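Long-range contacts in trehalose-6-phosphate phosphatase-related protein (PDB 1U02), which removes the phosphate from trehalose 6-phosphate to yield free trehalose, with magnesium as its cofactor: residues A[16-20]-A[106-110]; A[113-119]-A[150-156]. All blocks are in the same frame, centred on the assembly; numbering follows the deposited sequence.

Contact 1. Residues A[16-20]-A[106-110]; sequences IMNPE and LRIYR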
ATOM      1  N   ILE A  16      -6.881   5.197   9.424  1.00 17.32           N
ATOM      2  CA  ILE A  16      -8.053   5.939   9.876  1.00 16.03           C
ATOM      3  C   ILE A  16      -9.331   5.379   9.253  1.00 17.51           C
ATOM      4  O   ILE A  16      -9.277   4.595   8.299  1.00 16.66           O
ATOM      5  CB  ILE A  16      -7.935   7.443   9.539  1.00 17.68           C
ATOM      6  CG1 ILE A  16      -7.670   7.631   8.045  1.00 13.94           C
ATOM      7  CG2 ILE A  16      -6.806   8.077  10.362  1.00 16.69           C
ATOM      8  CD1 ILE A  16      -7.598   9.080   7.628  1.00 16.33           C
HETATM    9  N   MSE A  17     -10.477   5.781   9.792  1.00 16.82           N
HETATM   10  CA  MSE A  17     -11.756   5.289   9.287  1.00 18.04           C
HETATM   11  C   MSE A  17     -12.089   5.794   7.877  1.00 15.44           C
HETATM   12  O   MSE A  17     -12.811   5.130   7.136  1.00 16.04           O
HETATM   13  CB  MSE A  17     -12.890   5.665  10.246  1.00 21.11           C
HETATM   14  CG  MSE A  17     -14.233   5.045   9.871  1.00 28.14           C
HETATM   15 SE   MSE A  17     -14.184   3.097   9.870  1.00 36.32          SE
HETATM   16  CE  MSE A  17     -14.808   2.776  11.674  1.00 35.71           C
ATOM     17  N   ASN A  18     -11.573   6.971   7.523  1.00 14.23           N
ATOM     18  CA  ASN A  18     -11.804   7.563   6.202  1.00 12.81           C
ATOM     19  C   ASN A  18     -10.478   7.584   5.420  1.00 12.81           C
ATOM     20  O   ASN A  18      -9.803   8.612   5.347  1.00  9.71           O
ATOM     21  CB  ASN A  18     -12.346   8.992   6.346  1.00 13.40           C
ATOM     22  CG  ASN A  18     -13.678   9.051   7.092  1.00 17.43           C
ATOM     23  OD1 ASN A  18     -14.269   8.020   7.421  1.00 17.01           O
ATOM     24  ND2 ASN A  18     -14.153  10.266   7.361  1.00 17.19           N
ATOM     25  N   PRO A  19     -10.103   6.447   4.810  1.00 12.87           N
ATOM     26  CA  PRO A  19      -8.854   6.342   4.044  1.00 12.45           C
ATOM     27  C   PRO A  19      -8.631   7.352   2.924  1.00 12.21           C
ATOM     28  O   PRO A  19      -7.494   7.587   2.516  1.00 12.00           O
ATOM     29  CB  PRO A  19      -8.866   4.893   3.542  1.00 11.58           C
ATOM     30  CG  PRO A  19     -10.330   4.547   3.491  1.00 16.35           C
ATOM     31  CD  PRO A  19     -10.863   5.185   4.755  1.00 13.18           C
ATOM     32  N   GLU A  20      -9.698   7.963   2.430  1.00 11.63           N
ATOM     33  CA  GLU A  20      -9.537   8.937   1.357  1.00 13.24           C
ATOM     34  C   GLU A  20      -8.905  10.241   1.855  1.00 11.24           C
ATOM     35  O   GLU A  20      -8.441  11.056   1.062  1.00 10.92           O
ATOM     36  CB  GLU A  20     -10.893   9.251   0.713  1.00 14.06           C
ATOM     37  CG  GLU A  20     -11.862  10.011   1.623  1.00 13.84           C
ATOM     38  CD  GLU A  20     -12.630   9.113   2.585  1.00 16.43           C
ATOM     39  OE1 GLU A  20     -12.313   7.905   2.693  1.00 15.17           O
ATOM     40  OE2 GLU A  20     -13.561   9.627   3.240  1.00 16.38           O
ATOM     41  N   LEU A 106     -21.706   0.899   3.503  1.00 12.23           N
ATOM     42  CA  LEU A 106     -20.653   0.368   2.652  1.00 12.57           C
ATOM     43  C   LEU A 106     -20.076   1.513   1.827  1.00 12.66           C
ATOM     44  O   LEU A 106     -20.815   2.366   1.324  1.00 11.34           O
ATOM     45  CB  LEU A 106     -21.213  -0.691   1.696  1.00 12.11           C
ATOM     46  CG  LEU A 106     -20.262  -1.165   0.587  1.00 13.34           C
ATOM     47  CD1 LEU A 106     -19.097  -1.919   1.206  1.00 13.38           C
ATOM     48  CD2 LEU A 106     -21.008  -2.051  -0.407  1.00 14.88           C
ATOM     49  N   ARG A 107     -18.755   1.531   1.700  1.00 11.89           N
ATOM     50  CA  ARG A 107     -18.077   2.549   0.902  1.00 12.07           C
ATOM     51  C   ARG A 107     -17.268   1.815  -0.161  1.00 11.79           C
ATOM     52  O   ARG A 107     -16.639   0.790   0.121  1.00 12.11           O
ATOM     53  CB  ARG A 107     -17.162   3.402   1.785  1.00 10.82           C
ATOM     54  CG  ARG A 107     -17.922   4.395   2.663  1.00 12.74           C
ATOM     55  CD  ARG A 107     -16.995   5.118   3.632  1.00 13.48           C
ATOM     56  NE  ARG A 107     -16.420   4.205   4.616  1.00 13.17           N
ATOM     57  CZ  ARG A 107     -15.564   4.574   5.566  1.00 14.36           C
ATOM     58  NH1 ARG A 107     -15.179   5.844   5.657  1.00 11.31           N
ATOM     59  NH2 ARG A 107     -15.103   3.675   6.429  1.00 11.67           N
ATOM     60  N   ILE A 108     -17.295   2.325  -1.385  1.00 11.15           N
ATOM     61  CA  ILE A 108     -16.573   1.692  -2.480  1.00 11.97           C
ATOM     62  C   ILE A 108     -15.568   2.680  -3.062  1.00 13.13           C
ATOM     63  O   ILE A 108     -15.932   3.762  -3.513  1.00 14.45           O
ATOM     64  CB  ILE A 108     -17.563   1.214  -3.576  1.00 12.59           C
ATOM     65  CG1 ILE A 108     -18.514   0.167  -2.986  1.00 14.34           C
ATOM     66  CG2 ILE A 108     -16.809   0.594  -4.748  1.00 12.97           C
ATOM     67  CD1 ILE A 108     -19.646  -0.255  -3.918  1.00 12.26           C
ATOM     68  N   TYR A 109     -14.297   2.304  -3.025  1.00 13.35           N
ATOM     69  CA  TYR A 109     -13.234   3.153  -3.538  1.00 14.81           C
ATOM     70  C   TYR A 109     -12.739   2.578  -4.854  1.00 15.97           C
ATOM     71  O   TYR A 109     -12.134   1.507  -4.893  1.00 15.82           O
ATOM     72  CB  TYR A 109     -12.099   3.224  -2.522  1.00 15.00           C
ATOM     73  CG  TYR A 109     -12.530   3.836  -1.210  1.00 15.59           C
ATOM     74  CD1 TYR A 109     -12.405   5.204  -0.983  1.00 16.31           C
ATOM     75  CD2 TYR A 109     -13.064   3.046  -0.197  1.00 14.41           C
ATOM     76  CE1 TYR A 109     -12.799   5.775   0.231  1.00 15.84           C
ATOM     77  CE2 TYR A 109     -13.461   3.605   1.022  1.00 15.14           C
ATOM     78  CZ  TYR A 109     -13.324   4.967   1.229  1.00 15.22           C
ATOM     79  OH  TYR A 109     -13.712   5.520   2.436  1.00 14.18           O
ATOM     80  N   ARG A 110     -13.015   3.304  -5.930  1.00 16.06           N
ATOM     81  CA  ARG A 110     -12.632   2.889  -7.266  1.00 18.43           C
ATOM     82  C   ARG A 110     -11.216   3.300  -7.634  1.00 17.48           C
ATOM     83  O   ARG A 110     -10.799   4.423  -7.365  1.00 16.64           O
ATOM     84  CB  ARG A 110     -13.609   3.482  -8.285  1.00 20.14           C
ATOM     85  CG  ARG A 110     -13.259   3.182  -9.728  1.00 23.36           C
ATOM     86  CD  ARG A 110     -14.203   3.914 -10.664  1.00 26.82           C
ATOM     87  NE  ARG A 110     -14.030   3.505 -12.053  1.00 30.54           N
ATOM     88  CZ  ARG A 110     -14.817   3.901 -13.050  1.00 33.53           C
ATOM     89  NH1 ARG A 110     -15.833   4.722 -12.808  1.00 33.01           N
ATOM     90  NH2 ARG A 110     -14.587   3.476 -14.286  1.00 34.37           N
TER
HETATM   91  O   HOH W   1     -15.582   8.172   4.169  1.00 14.34           O
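Arg107 reaches from its strand to the loop 16-20 and holds the carbonyl of Met17 end-on. Both terminal nitrogens give a hydrogen to Met17 O, Arg107 NH2 at 2.8 Å and Arg107 NH1 at 2.9 Å. The two bonds are bent, with the oxygen a little out of the guanidinium plane. Arg107 NH1 also donates to Asn18 OD1 at 2.9 Å, from above the plane of that amide, which stands at 81° to the guanidinium. A water joins Arg107 NH1 to Glu20 OE2. The bend at chi3 (-66°) turns the guanidinium so that NH1 and NH2 face Met17 O. The selenium of Met17 lies 3.6 Å from Arg107 NH2. A lysine in place of Arg107 has a single nitrogen, which would probably be unable to give Met17 O two bonds while also serving Asn18 OD1 and the water to Glu20 OE2.

The loop follows the strand that carries Asp7, the probable nucleophile of this HAD-type phosphatase. Strand 107-111 is an outermost strand of the separate four-stranded antiparallel sheet. The contact bridges the loop of the HAD core and the edge strand of what is, as in this family, the cap. The side chain of Pro19 lies about 6 Å from that of Asp9, which binds magnesium.

Tyr109 makes the second link. Tyr109 OH donates to Glu20 OE1 at 2.8 Å and meets the carboxylate from above its plane. Glu20 CG sits between its own backbone N and carbonyl carbon (chi1 68°), and a further bend at chi2 brings the carboxylate to the ring edge. Pro19 crosses the tyrosine at about a right angle, with its CG 3.8 Å from Tyr109 CZ.

Contact 2. Residues A[113-119]-A[150-156]; sequences LAVLYHL and MIIELRV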
ATOM      1  N   LEU A 113      -6.840  -0.249 -11.102  1.00 11.80           N
ATOM      2  CA  LEU A 113      -6.539  -1.677 -11.013  1.00 12.52           C
ATOM      3  C   LEU A 113      -7.014  -2.338  -9.725  1.00 12.34           C
ATOM      4  O   LEU A 113      -6.451  -3.343  -9.285  1.00 13.25           O
ATOM      5  CB  LEU A 113      -5.036  -1.918 -11.197  1.00 11.07           C
ATOM      6  CG  LEU A 113      -4.536  -1.590 -12.615  1.00 12.17           C
ATOM      7  CD1 LEU A 113      -3.015  -1.701 -12.689  1.00 11.88           C
ATOM      8  CD2 LEU A 113      -5.202  -2.538 -13.614  1.00 13.43           C
ATOM      9  N   ALA A 114      -8.061  -1.785  -9.129  1.00 11.57           N
ATOM     10  CA  ALA A 114      -8.604  -2.363  -7.905  1.00 11.25           C
ATOM     11  C   ALA A 114      -9.859  -1.634  -7.473  1.00 11.32           C
ATOM     12  O   ALA A 114     -10.046  -0.459  -7.786  1.00 13.38           O
ATOM     13  CB  ALA A 114      -7.563  -2.303  -6.777  1.00 11.35           C
ATOM     14  N   VAL A 115     -10.727  -2.354  -6.774  1.00 10.93           N
ATOM     15  CA  VAL A 115     -11.946  -1.780  -6.225  1.00 10.62           C
ATOM     16  C   VAL A 115     -11.940  -2.254  -4.786  1.00 11.14           C
ATOM     17  O   VAL A 115     -11.954  -3.456  -4.509  1.00 10.57           O
ATOM     18  CB  VAL A 115     -13.222  -2.280  -6.928  1.00 12.37           C
ATOM     19  CG1 VAL A 115     -14.446  -1.651  -6.264  1.00  9.81           C
ATOM     20  CG2 VAL A 115     -13.179  -1.905  -8.406  1.00 11.09           C
ATOM     21  N   LEU A 116     -11.894  -1.297  -3.872  1.00 11.13           N
ATOM     22  CA  LEU A 116     -11.843  -1.597  -2.454  1.00 11.90           C
ATOM     23  C   LEU A 116     -13.197  -1.359  -1.792  1.00 12.58           C
ATOM     24  O   LEU A 116     -13.781  -0.281  -1.920  1.00 11.66           O
ATOM     25  CB  LEU A 116     -10.750  -0.733  -1.809  1.00 12.84           C
ATOM     26  CG  LEU A 116     -10.386  -0.898  -0.330  1.00 15.04           C
ATOM     27  CD1 LEU A 116      -8.975  -0.366  -0.090  1.00 18.24           C
ATOM     28  CD2 LEU A 116     -11.392  -0.156   0.525  1.00 15.49           C
ATOM     29  N   TYR A 117     -13.699  -2.382  -1.109  1.00 11.78           N
ATOM     30  CA  TYR A 117     -14.974  -2.285  -0.415  1.00 12.93           C
ATOM     31  C   TYR A 117     -14.656  -2.127   1.070  1.00 13.13           C
ATOM     32  O   TYR A 117     -14.023  -3.001   1.671  1.00 13.49           O
ATOM     33  CB  TYR A 117     -15.803  -3.553  -0.662  1.00 12.66           C
ATOM     34  CG  TYR A 117     -16.087  -3.802  -2.129  1.00 13.01           C
ATOM     35  CD1 TYR A 117     -17.243  -3.307  -2.736  1.00 13.66           C
ATOM     36  CD2 TYR A 117     -15.170  -4.481  -2.923  1.00 13.50           C
ATOM     37  CE1 TYR A 117     -17.475  -3.482  -4.104  1.00 13.22           C
ATOM     38  CE2 TYR A 117     -15.386  -4.663  -4.287  1.00 12.75           C
ATOM     39  CZ  TYR A 117     -16.535  -4.163  -4.873  1.00 13.59           C
ATOM     40  OH  TYR A 117     -16.735  -4.344  -6.222  1.00 12.93           O
ATOM     41  N   HIS A 118     -15.069  -1.001   1.650  1.00 14.33           N
ATOM     42  CA  HIS A 118     -14.813  -0.741   3.064  1.00 14.79           C
ATOM     43  C   HIS A 118     -16.092  -1.012   3.844  1.00 15.52           C
ATOM     44  O   HIS A 118     -17.121  -0.370   3.619  1.00 13.35           O
ATOM     45  CB  HIS A 118     -14.372   0.711   3.278  1.00 15.92           C
ATOM     46  CG  HIS A 118     -13.622   0.936   4.557  1.00 15.44           C
ATOM     47  ND1 HIS A 118     -14.106   0.541   5.788  1.00 15.55           N
ATOM     48  CD2 HIS A 118     -12.413   1.501   4.794  1.00 15.13           C
ATOM     49  CE1 HIS A 118     -13.226   0.849   6.726  1.00 17.17           C
ATOM     50  NE2 HIS A 118     -12.188   1.431   6.148  1.00 16.66           N
ATOM     51  N   LEU A 119     -16.026  -1.969   4.761  1.00 14.41           N
ATOM     52  CA  LEU A 119     -17.194  -2.333   5.555  1.00 16.22           C
ATOM     53  C   LEU A 119     -17.234  -1.664   6.922  1.00 16.25           C
ATOM     54  O   LEU A 119     -18.085  -1.983   7.740  1.00 17.30           O
ATOM     55  CB  LEU A 119     -17.253  -3.859   5.734  1.00 15.75           C
ATOM     56  CG  LEU A 119     -17.640  -4.696   4.504  1.00 18.80           C
ATOM     57  CD1 LEU A 119     -16.606  -4.523   3.406  1.00 19.76           C
ATOM     58  CD2 LEU A 119     -17.759  -6.169   4.899  1.00 19.95           C
HETATM   59  N   MSE A 150     -11.685  -4.713   8.082  1.00 23.05           N
HETATM   60  CA  MSE A 150     -12.848  -3.933   7.661  1.00 23.52           C
HETATM   61  C   MSE A 150     -12.783  -3.697   6.161  1.00 20.76           C
HETATM   62  O   MSE A 150     -13.553  -2.904   5.623  1.00 19.19           O
HETATM   63  CB  MSE A 150     -12.878  -2.567   8.352  1.00 27.32           C
HETATM   64  CG  MSE A 150     -12.920  -2.608   9.862  1.00 35.34           C
HETATM   65 SE   MSE A 150     -13.124  -0.816  10.565  1.00 46.26          SE
HETATM   66  CE  MSE A 150     -11.442  -0.075   9.982  1.00 39.98           C
ATOM     67  N   ILE A 151     -11.869  -4.397   5.499  1.00 19.31           N
ATOM     68  CA  ILE A 151     -11.656  -4.239   4.067  1.00 19.30           C
ATOM     69  C   ILE A 151     -11.665  -5.517   3.240  1.00 17.27           C
ATOM     70  O   ILE A 151     -11.162  -6.551   3.667  1.00 16.81           O
ATOM     71  CB  ILE A 151     -10.283  -3.570   3.803  1.00 22.84           C
ATOM     72  CG1 ILE A 151     -10.274  -2.159   4.383  1.00 24.26           C
ATOM     73  CG2 ILE A 151      -9.986  -3.540   2.311  1.00 25.03           C
ATOM     74  CD1 ILE A 151     -11.288  -1.271   3.756  1.00 23.53           C
ATOM     75  N   ILE A 152     -12.240  -5.420   2.045  1.00 14.90           N
ATOM     76  CA  ILE A 152     -12.259  -6.513   1.088  1.00 15.08           C
ATOM     77  C   ILE A 152     -11.927  -5.829  -0.237  1.00 13.65           C
ATOM     78  O   ILE A 152     -12.636  -4.924  -0.670  1.00 12.53           O
ATOM     79  CB  ILE A 152     -13.636  -7.202   0.983  1.00 15.84           C
ATOM     80  CG1 ILE A 152     -14.023  -7.814   2.334  1.00 17.13           C
ATOM     81  CG2 ILE A 152     -13.574  -8.305  -0.080  1.00 16.15           C
ATOM     82  CD1 ILE A 152     -15.353  -8.544   2.314  1.00 19.31           C
ATOM     83  N   GLU A 153     -10.843  -6.250  -0.871  1.00 12.41           N
ATOM     84  CA  GLU A 153     -10.438  -5.621  -2.117  1.00 13.82           C
ATOM     85  C   GLU A 153     -10.270  -6.599  -3.264  1.00 13.62           C
ATOM     86  O   GLU A 153      -9.729  -7.695  -3.089  1.00 13.42           O
ATOM     87  CB  GLU A 153      -9.115  -4.861  -1.916  1.00 13.63           C
ATOM     88  CG  GLU A 153      -8.670  -4.052  -3.135  1.00 16.25           C
ATOM     89  CD  GLU A 153      -7.361  -3.292  -2.922  1.00 19.73           C
ATOM     90  OE1 GLU A 153      -6.290  -3.931  -2.859  1.00 21.75           O
ATOM     91  OE2 GLU A 153      -7.404  -2.050  -2.817  1.00 17.86           O
ATOM     92  N   LEU A 154     -10.757  -6.198  -4.434  1.00 13.05           N
ATOM     93  CA  LEU A 154     -10.617  -6.989  -5.647  1.00 13.25           C
ATOM     94  C   LEU A 154      -9.399  -6.399  -6.329  1.00 13.78           C
ATOM     95  O   LEU A 154      -9.311  -5.184  -6.510  1.00 14.79           O
ATOM     96  CB  LEU A 154     -11.841  -6.839  -6.548  1.00 12.65           C
ATOM     97  CG  LEU A 154     -13.113  -7.450  -5.964  1.00 14.41           C
ATOM     98  CD1 LEU A 154     -14.262  -7.295  -6.957  1.00 13.59           C
ATOM     99  CD2 LEU A 154     -12.863  -8.924  -5.654  1.00 17.11           C
ATOM    100  N   ARG A 155      -8.457  -7.253  -6.710  1.00 13.15           N
ATOM    101  CA  ARG A 155      -7.241  -6.764  -7.327  1.00 13.26           C
ATOM    102  C   ARG A 155      -6.703  -7.708  -8.398  1.00 12.85           C
ATOM    103  O   ARG A 155      -7.299  -8.750  -8.678  1.00 11.61           O
ATOM    104  CB  ARG A 155      -6.191  -6.543  -6.234  1.00 15.46           C
ATOM    105  CG  ARG A 155      -5.856  -7.804  -5.456  1.00 14.91           C
ATOM    106  CD  ARG A 155      -5.002  -7.536  -4.217  1.00 16.82           C
ATOM    107  NE  ARG A 155      -4.400  -8.776  -3.730  1.00 22.38           N
ATOM    108  CZ  ARG A 155      -3.652  -8.886  -2.634  1.00 24.19           C
ATOM    109  NH1 ARG A 155      -3.403  -7.823  -1.882  1.00 19.95           N
ATOM    110  NH2 ARG A 155      -3.135 -10.064  -2.304  1.00 26.44           N
ATOM    111  N   VAL A 156      -5.579  -7.329  -8.998  1.00 12.12           N
ATOM    112  CA  VAL A 156      -4.949  -8.143 -10.035  1.00 13.73           C
ATOM    113  C   VAL A 156      -4.389  -9.423  -9.407  1.00 13.64           C
ATOM    114  O   VAL A 156      -3.675  -9.375  -8.407  1.00 13.05           O
ATOM    115  CB  VAL A 156      -3.797  -7.365 -10.729  1.00 13.53           C
ATOM    116  CG1 VAL A 156      -3.038  -8.290 -11.679  1.00 15.60           C
ATOM    117  CG2 VAL A 156      -4.362  -6.180 -11.497  1.00 14.21           C
TER
HETATM  118  O   HOH W   2      -4.298  -4.740  -8.476  1.00 13.36           O
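Val115 and Leu154 form a hydrogen-bonded pair of two antiparallel strands, 114-118 and 151-155, the middle strands of the four-stranded sheet in the cap of this HAD-family phosphatase. Tyr117 and Ile152 form the next such pair, and Leu119 N adds a bond to Met150 O at 2.8 Å.

The face with Val115, Tyr117, Ile152 and Leu154 is packed under helices 86-96 and 127-141, through Ile92 and Ile134 among others. Tyr117 turns the edge of its ring to the neighbouring strand. Its CG is anti to its own carbonyl carbon (chi1 -59°), and Tyr117 CD2 comes 3.4 Å from Ile152 O, in the plane of the ring. Farther along the same edge, Tyr117 CE2 meets Leu154 CD1 at 3.9 Å. The buried hydroxyl bonds to Thr96.

The other face carries Leu116, His118, Ile151 and Glu153. Leu116 and Ile151 are partly exposed there, though His118 and Glu153 are buried. A glycerol, probably from the crystallisation liquor, lies by the Leu116 side chain, nearest atoms about 4 Å apart. Leu116 CD1 lies against Glu153 OE2 at 3.6 Å. Ile151 CD1 lies over the His118 ring but is modelled too close to it, and the detail is doubtful. His118 ND1 has its polar partner in Gly120 N. The exposed Met150 runs beside the histidine in the same direction, its selenium at the ring edge.

Beyond the strand ends a water bridges Leu113 and Val156, donating to Leu113 O at 2.7 Å and accepting from Val156 N at 2.9 Å.

In the fold
From the N terminus, strand 3-7 of the large mixed sheet runs into the loop that holds 16-20. Contact 1 closes a long loop of 85 residues, back to strand 107-111 of the smaller antiparallel sheet. That loop includes helices and several strands of the mixed sheet. The chain then turns straight into strand 114-118. Contact 2 closes a shorter loop of 30 residues, through helix 127-141 and strand 144-147. The two contacts follow in series and neither nest nor cross. They meet where strands 107-111 and 114-118 pair, as with Arg107 and His118. Contact 2 joins strands within the small sheet, and contact 1 ties its edge strand to the catalytic-domain loop.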